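Local atomic coordinates of putative NADPH:quinone reductase (Bacillus thuringiensis, PDB entry 3GMS), a protein that probably reduces quinones with NADPH, as a member of the zinc-binding dehydrogenase family. Residues I212-G226 with S232-S246. Numbering follows the deposited sequence.
Sequences IGADAAIDSIGGPDG and SLRPNGHFLTIGLLS
The guanidinium of R234 takes D215 at its edge and G237 CA over one face, towards the rim. NE gives a nearly straight hydrogen bond (170°) to D215 OD1, 2.7 Å away, using that oxygen's anti lone pair and completing a salt bridge. OD1 sits in the guanidinium plane, while the carboxylate is turned 66° from it; OD2 is held by the backbone N of V147. The F239 ring is approached obliquely by A217 CB, G226 O and D219 CB, the last 3.5 Å from CZ. With CG anti to the backbone N (chi1 177°), the ring reaches the first turn of helix 223-231.

These groups belong to a textbook case of neighbouring parallel strands, 216-219 and 237-241, joined through helix 223-231 in a beta-alpha-beta crossover of the Rossmann-type domain. Their backbones zip in alternation: D215 O receives H238 N, H238 O receives A217 N, A217 O receives L240 N, and L240 O receives D219 N. On the face of A217, L233 CD2 packs 3.8 Å from A217 CB; on the other, I242 CD1 meets I218 CG2 at 3.6 Å.

Beyond the strands, D219 OD1 accepts from I221 N, an Asx turn, from above the carboxylate plane, and on its syn side from G222 N (2.9 Å), which makes the Asx motif; N151 ND2 also bonds to it. A water donates to D219 OD2 and to G243 O. S246 grips I221 O twice, through N and through OG at 2.6 Å.

The chemistry implies that a carboxylate works differently at each end: D215 ties directly to an arginine across the contact, whereas that of D219, buried, orders its own following turn and reaches G243 through water, among donors that would probably stabilise its ionised form.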
loop_
_atom_site.group_PDB
_atom_site.type_symbol
_atom_site.label_atom_id
_atom_site.label_comp_id
_atom_site.label_asym_id
_atom_site.label_seq_id
_atom_site.Cartn_x
_atom_site.Cartn_y
_atom_site.Cartn_z
ATOM N N ILE A 212 -5.517 22.145 -21.278
ATOM C CA ILE A 212 -6.680 22.077 -20.400
ATOM C C ILE A 212 -6.282 21.727 -18.961
ATOM O O ILE A 212 -6.916 22.155 -18.005
ATOM C CB ILE A 212 -7.696 21.044 -20.921
ATOM C CG1 ILE A 212 -8.351 21.508 -22.224
ATOM C CG2 ILE A 212 -8.768 20.779 -19.852
ATOM C CD1 ILE A 212 -9.383 22.599 -22.029
ATOM N N GLY A 213 -5.213 20.947 -18.825
ATOM C CA GLY A 213 -4.796 20.365 -17.537
ATOM C C GLY A 213 -5.477 19.025 -17.344
ATOM O O GLY A 213 -6.444 18.698 -18.048
ATOM N N ALA A 214 -4.953 18.237 -16.390
ATOM C CA ALA A 214 -5.498 16.929 -16.074
ATOM C C ALA A 214 -6.727 17.052 -15.186
ATOM O O ALA A 214 -6.960 18.109 -14.604
ATOM C CB ALA A 214 -4.430 16.091 -15.359
ATOM N N ASP A 215 -7.469 15.948 -15.074
ATOM C CA ASP A 215 -8.684 15.881 -14.284
ATOM C C ASP A 215 -8.436 15.621 -12.811
ATOM O O ASP A 215 -9.155 16.162 -11.977
ATOM C CB ASP A 215 -9.629 14.840 -14.831
ATOM C CG ASP A 215 -10.064 15.153 -16.250
ATOM O OD1 ASP A 215 -10.780 16.165 -16.437
ATOM O OD2 ASP A 215 -9.649 14.427 -17.169
ATOM N N ALA A 216 -7.431 14.796 -12.503
ATOM C CA ALA A 216 -7.138 14.420 -11.123
ATOM C C ALA A 216 -5.645 14.147 -10.956
ATOM O O ALA A 216 -4.930 13.873 -11.950
ATOM C CB ALA A 216 -7.956 13.204 -10.722
ATOM N N ALA A 217 -5.159 14.248 -9.725
ATOM C CA ALA A 217 -3.754 13.975 -9.444
ATOM C C ALA A 217 -3.603 13.293 -8.095
ATOM O O ALA A 217 -4.364 13.591 -7.154
ATOM C CB ALA A 217 -2.927 15.228 -9.472
ATOM N N ILE A 218 -2.655 12.359 -8.034
ATOM C CA ILE A 218 -2.344 11.648 -6.781
ATOM C C ILE A 218 -0.891 11.915 -6.467
ATOM O O ILE A 218 0.001 11.511 -7.229
ATOM C CB ILE A 218 -2.694 10.132 -6.880
ATOM C CG1 ILE A 218 -4.205 9.999 -7.139
ATOM C CG2 ILE A 218 -2.264 9.400 -5.566
ATOM C CD1 ILE A 218 -4.760 8.574 -7.155
ATOM N N ASP A 219 -0.686 12.624 -5.357
ATOM C CA ASP A 219 0.640 13.020 -4.876
ATOM C C ASP A 219 1.117 12.132 -3.713
ATOM O O ASP A 219 0.413 11.989 -2.697
ATOM C CB ASP A 219 0.576 14.488 -4.473
ATOM C CG ASP A 219 1.864 15.010 -3.822
ATOM O OD1 ASP A 219 2.978 14.627 -4.221
ATOM O OD2 ASP A 219 1.736 15.866 -2.923
ATOM N N SER A 220 2.300 11.555 -3.901
ATOM C CA SER A 220 2.989 10.756 -2.889
ATOM C C SER A 220 4.162 11.511 -2.267
ATOM O O SER A 220 4.739 11.052 -1.288
ATOM C CB SER A 220 3.526 9.452 -3.514
ATOM O OG SER A 220 2.451 8.641 -3.925
ATOM N N ILE A 221 4.513 12.667 -2.838
ATOM C CA ILE A 221 5.771 13.339 -2.496
ATOM C C ILE A 221 5.615 14.587 -1.651
ATOM O O ILE A 221 6.353 14.777 -0.679
ATOM C CB ILE A 221 6.547 13.745 -3.801
ATOM C CG1 ILE A 221 6.785 12.513 -4.692
ATOM C CG2 ILE A 221 7.890 14.437 -3.455
ATOM C CD1 ILE A 221 7.499 12.845 -6.050
ATOM N N GLY A 222 4.667 15.445 -2.018
ATOM C CA GLY A 222 4.506 16.728 -1.318
ATOM C C GLY A 222 5.506 17.798 -1.756
ATOM O O GLY A 222 6.175 17.650 -2.792
ATOM N N GLY A 223 5.607 18.867 -0.954
ATOM C CA GLY A 223 6.518 19.994 -1.228
ATOM C C GLY A 223 6.317 20.599 -2.615
ATOM O O GLY A 223 5.201 20.588 -3.144
ATOM N N PRO A 224 7.406 21.117 -3.215
ATOM C CA PRO A 224 7.389 21.690 -4.569
ATOM C C PRO A 224 6.861 20.752 -5.661
ATOM O O PRO A 224 6.123 21.197 -6.552
ATOM C CB PRO A 224 8.871 22.011 -4.823
ATOM C CG PRO A 224 9.420 22.286 -3.478
ATOM C CD PRO A 224 8.721 21.305 -2.566
ATOM N N ASP A 225 7.219 19.463 -5.575
ATOM C CA ASP A 225 6.740 18.429 -6.513
ATOM C C ASP A 225 5.220 18.318 -6.433
ATOM O O ASP A 225 4.543 18.311 -7.451
ATOM C CB ASP A 225 7.338 17.031 -6.186
ATOM C CG ASP A 225 8.832 16.939 -6.430
ATOM O OD1 ASP A 225 9.230 16.718 -7.586
ATOM O OD2 ASP A 225 9.607 17.075 -5.464
ATOM N N GLY A 226 4.672 18.174 -5.221
ATOM C CA GLY A 226 3.213 18.133 -5.110
ATOM C C GLY A 226 2.501 19.394 -5.621
ATOM O O GLY A 226 1.431 19.320 -6.258
ATOM N N SER A 232 -0.957 21.366 -12.290
ATOM C CA SER A 232 -1.158 20.789 -13.617
ATOM C C SER A 232 -2.576 20.279 -13.825
ATOM O O SER A 232 -2.894 19.672 -14.844
ATOM C CB SER A 232 -0.129 19.689 -13.912
ATOM O OG SER A 232 1.189 20.147 -13.686
ATOM N N LEU A 233 -3.447 20.517 -12.857
ATOM C CA LEU A 233 -4.858 20.148 -13.030
ATOM C C LEU A 233 -5.711 21.282 -13.567
ATOM O O LEU A 233 -5.425 22.445 -13.299
ATOM C CB LEU A 233 -5.466 19.744 -11.680
ATOM C CG LEU A 233 -4.692 18.589 -11.071
ATOM C CD1 LEU A 233 -5.233 18.343 -9.663
ATOM C CD2 LEU A 233 -4.820 17.381 -11.951
ATOM N N ARG A 234 -6.792 20.920 -14.243
ATOM C CA ARG A 234 -7.806 21.878 -14.659
ATOM C C ARG A 234 -8.443 22.512 -13.418
ATOM O O ARG A 234 -8.410 21.910 -12.322
ATOM C CB ARG A 234 -8.860 21.201 -15.534
ATOM C CG ARG A 234 -9.740 20.137 -14.847
ATOM C CD ARG A 234 -10.752 19.600 -15.818
ATOM N NE ARG A 234 -11.522 18.477 -15.278
ATOM C CZ ARG A 234 -12.472 18.558 -14.338
ATOM N NH1 ARG A 234 -12.789 19.724 -13.787
ATOM N NH2 ARG A 234 -13.104 17.452 -13.941
ATOM N N PRO A 235 -8.999 23.737 -13.569
ATOM C CA PRO A 235 -9.813 24.293 -12.489
ATOM C C PRO A 235 -10.905 23.314 -12.133
ATOM O O PRO A 235 -11.477 22.688 -13.020
ATOM C CB PRO A 235 -10.447 25.548 -13.130
ATOM C CG PRO A 235 -9.565 25.899 -14.263
ATOM C CD PRO A 235 -8.862 24.664 -14.715
ATOM N N ASN A 236 -11.169 23.162 -10.837
ATOM C CA ASN A 236 -12.143 22.195 -10.327
ATOM C C ASN A 236 -11.729 20.735 -10.477
ATOM O O ASN A 236 -12.565 19.831 -10.299
ATOM C CB ASN A 236 -13.544 22.446 -10.889
ATOM C CG ASN A 236 -13.987 23.891 -10.673
ATOM O OD1 ASN A 236 -14.522 24.529 -11.575
ATOM N ND2 ASN A 236 -13.697 24.427 -9.491
ATOM N N GLY A 237 -10.447 20.513 -10.776
ATOM C CA GLY A 237 -9.893 19.157 -10.817
ATOM C C GLY A 237 -9.681 18.729 -9.376
ATOM O O GLY A 237 -9.756 19.563 -8.460
ATOM N N HIS A 238 -9.342 17.460 -9.177
ATOM C CA HIS A 238 -9.301 16.908 -7.832
ATOM C C HIS A 238 -7.873 16.447 -7.531
ATOM O O HIS A 238 -7.337 15.557 -8.228
ATOM C CB HIS A 238 -10.300 15.762 -7.739
ATOM C CG HIS A 238 -10.678 15.391 -6.323
ATOM N ND1 HIS A 238 -11.698 14.509 -6.026
ATOM C CD2 HIS A 238 -10.160 15.778 -5.130
ATOM C CE1 HIS A 238 -11.801 14.379 -4.712
ATOM N NE2 HIS A 238 -10.875 15.139 -4.146
ATOM N N PHE A 239 -7.280 17.037 -6.488
ATOM C CA PHE A 239 -5.910 16.738 -6.055
ATOM C C PHE A 239 -6.015 15.908 -4.778
ATOM O O PHE A 239 -6.751 16.280 -3.840
ATOM C CB PHE A 239 -5.168 18.022 -5.766
ATOM C CG PHE A 239 -3.767 17.838 -5.239
ATOM C CD1 PHE A 239 -2.730 17.486 -6.098
ATOM C CD2 PHE A 239 -3.476 18.059 -3.897
ATOM C CE1 PHE A 239 -1.427 17.361 -5.626
ATOM C CE2 PHE A 239 -2.170 17.947 -3.405
ATOM C CZ PHE A 239 -1.134 17.569 -4.278
ATOM N N LEU A 240 -5.331 14.775 -4.773
ATOM C CA LEU A 240 -5.382 13.876 -3.606
ATOM C C LEU A 240 -3.967 13.512 -3.134
ATOM O O LEU A 240 -3.134 13.114 -3.951
ATOM C CB LEU A 240 -6.180 12.630 -3.976
ATOM C CG LEU A 240 -6.517 11.611 -2.886
ATOM C CD1 LEU A 240 -7.581 12.214 -1.928
ATOM C CD2 LEU A 240 -7.042 10.352 -3.548
ATOM N N THR A 241 -3.659 13.646 -1.843
ATOM C CA THR A 241 -2.347 13.194 -1.408
ATOM C C THR A 241 -2.484 11.811 -0.771
ATOM O O THR A 241 -3.503 11.517 -0.103
ATOM C CB THR A 241 -1.619 14.144 -0.455
ATOM O OG1 THR A 241 -2.342 14.237 0.769
ATOM C CG2 THR A 241 -1.498 15.528 -1.035
ATOM N N ILE A 242 -1.496 10.956 -1.018
ATOM C CA ILE A 242 -1.498 9.614 -0.379
ATOM C C ILE A 242 -0.232 9.344 0.413
ATOM O O ILE A 242 -0.135 8.319 1.127
ATOM C CB ILE A 242 -1.725 8.461 -1.392
ATOM C CG1 ILE A 242 -0.670 8.450 -2.503
ATOM C CG2 ILE A 242 -3.176 8.434 -1.898
ATOM C CD1 ILE A 242 -0.671 7.125 -3.335
ATOM N N GLY A 243 0.732 10.249 0.294
ATOM C CA GLY A 243 2.035 10.087 0.945
ATOM C C GLY A 243 2.775 11.410 1.029
ATOM O O GLY A 243 2.348 12.404 0.431
ATOM N N LEU A 244 3.885 11.410 1.763
ATOM C CA LEU A 244 4.676 12.626 1.992
ATOM C C LEU A 244 6.176 12.342 1.961
ATOM O O LEU A 244 6.918 12.637 2.915
ATOM C CB LEU A 244 4.246 13.285 3.320
ATOM C CG LEU A 244 4.583 14.781 3.472
ATOM C CD1 LEU A 244 3.702 15.581 2.558
ATOM C CD2 LEU A 244 4.499 15.269 4.950
ATOM N N LEU A 245 6.646 11.788 0.852
ATOM C CA LEU A 245 8.041 11.341 0.767
ATOM C C LEU A 245 9.039 12.455 1.036
ATOM O O LEU A 245 10.121 12.202 1.539
ATOM C CB LEU A 245 8.347 10.724 -0.599
ATOM C CG LEU A 245 7.717 9.362 -0.911
ATOM C CD1 LEU A 245 8.056 8.948 -2.335
ATOM C CD2 LEU A 245 8.171 8.298 0.109
ATOM N N SER A 246 8.677 13.682 0.677
ATOM C CA SER A 246 9.587 14.819 0.831
ATOM C C SER A 246 9.630 15.312 2.275
ATOM O O SER A 246 10.539 16.041 2.655
ATOM C CB SER A 246 9.161 15.969 -0.080
ATOM O OG SER A 246 7.960 16.554 0.391
HETATM O O HOH W 1 1.783 15.145 -0.184
#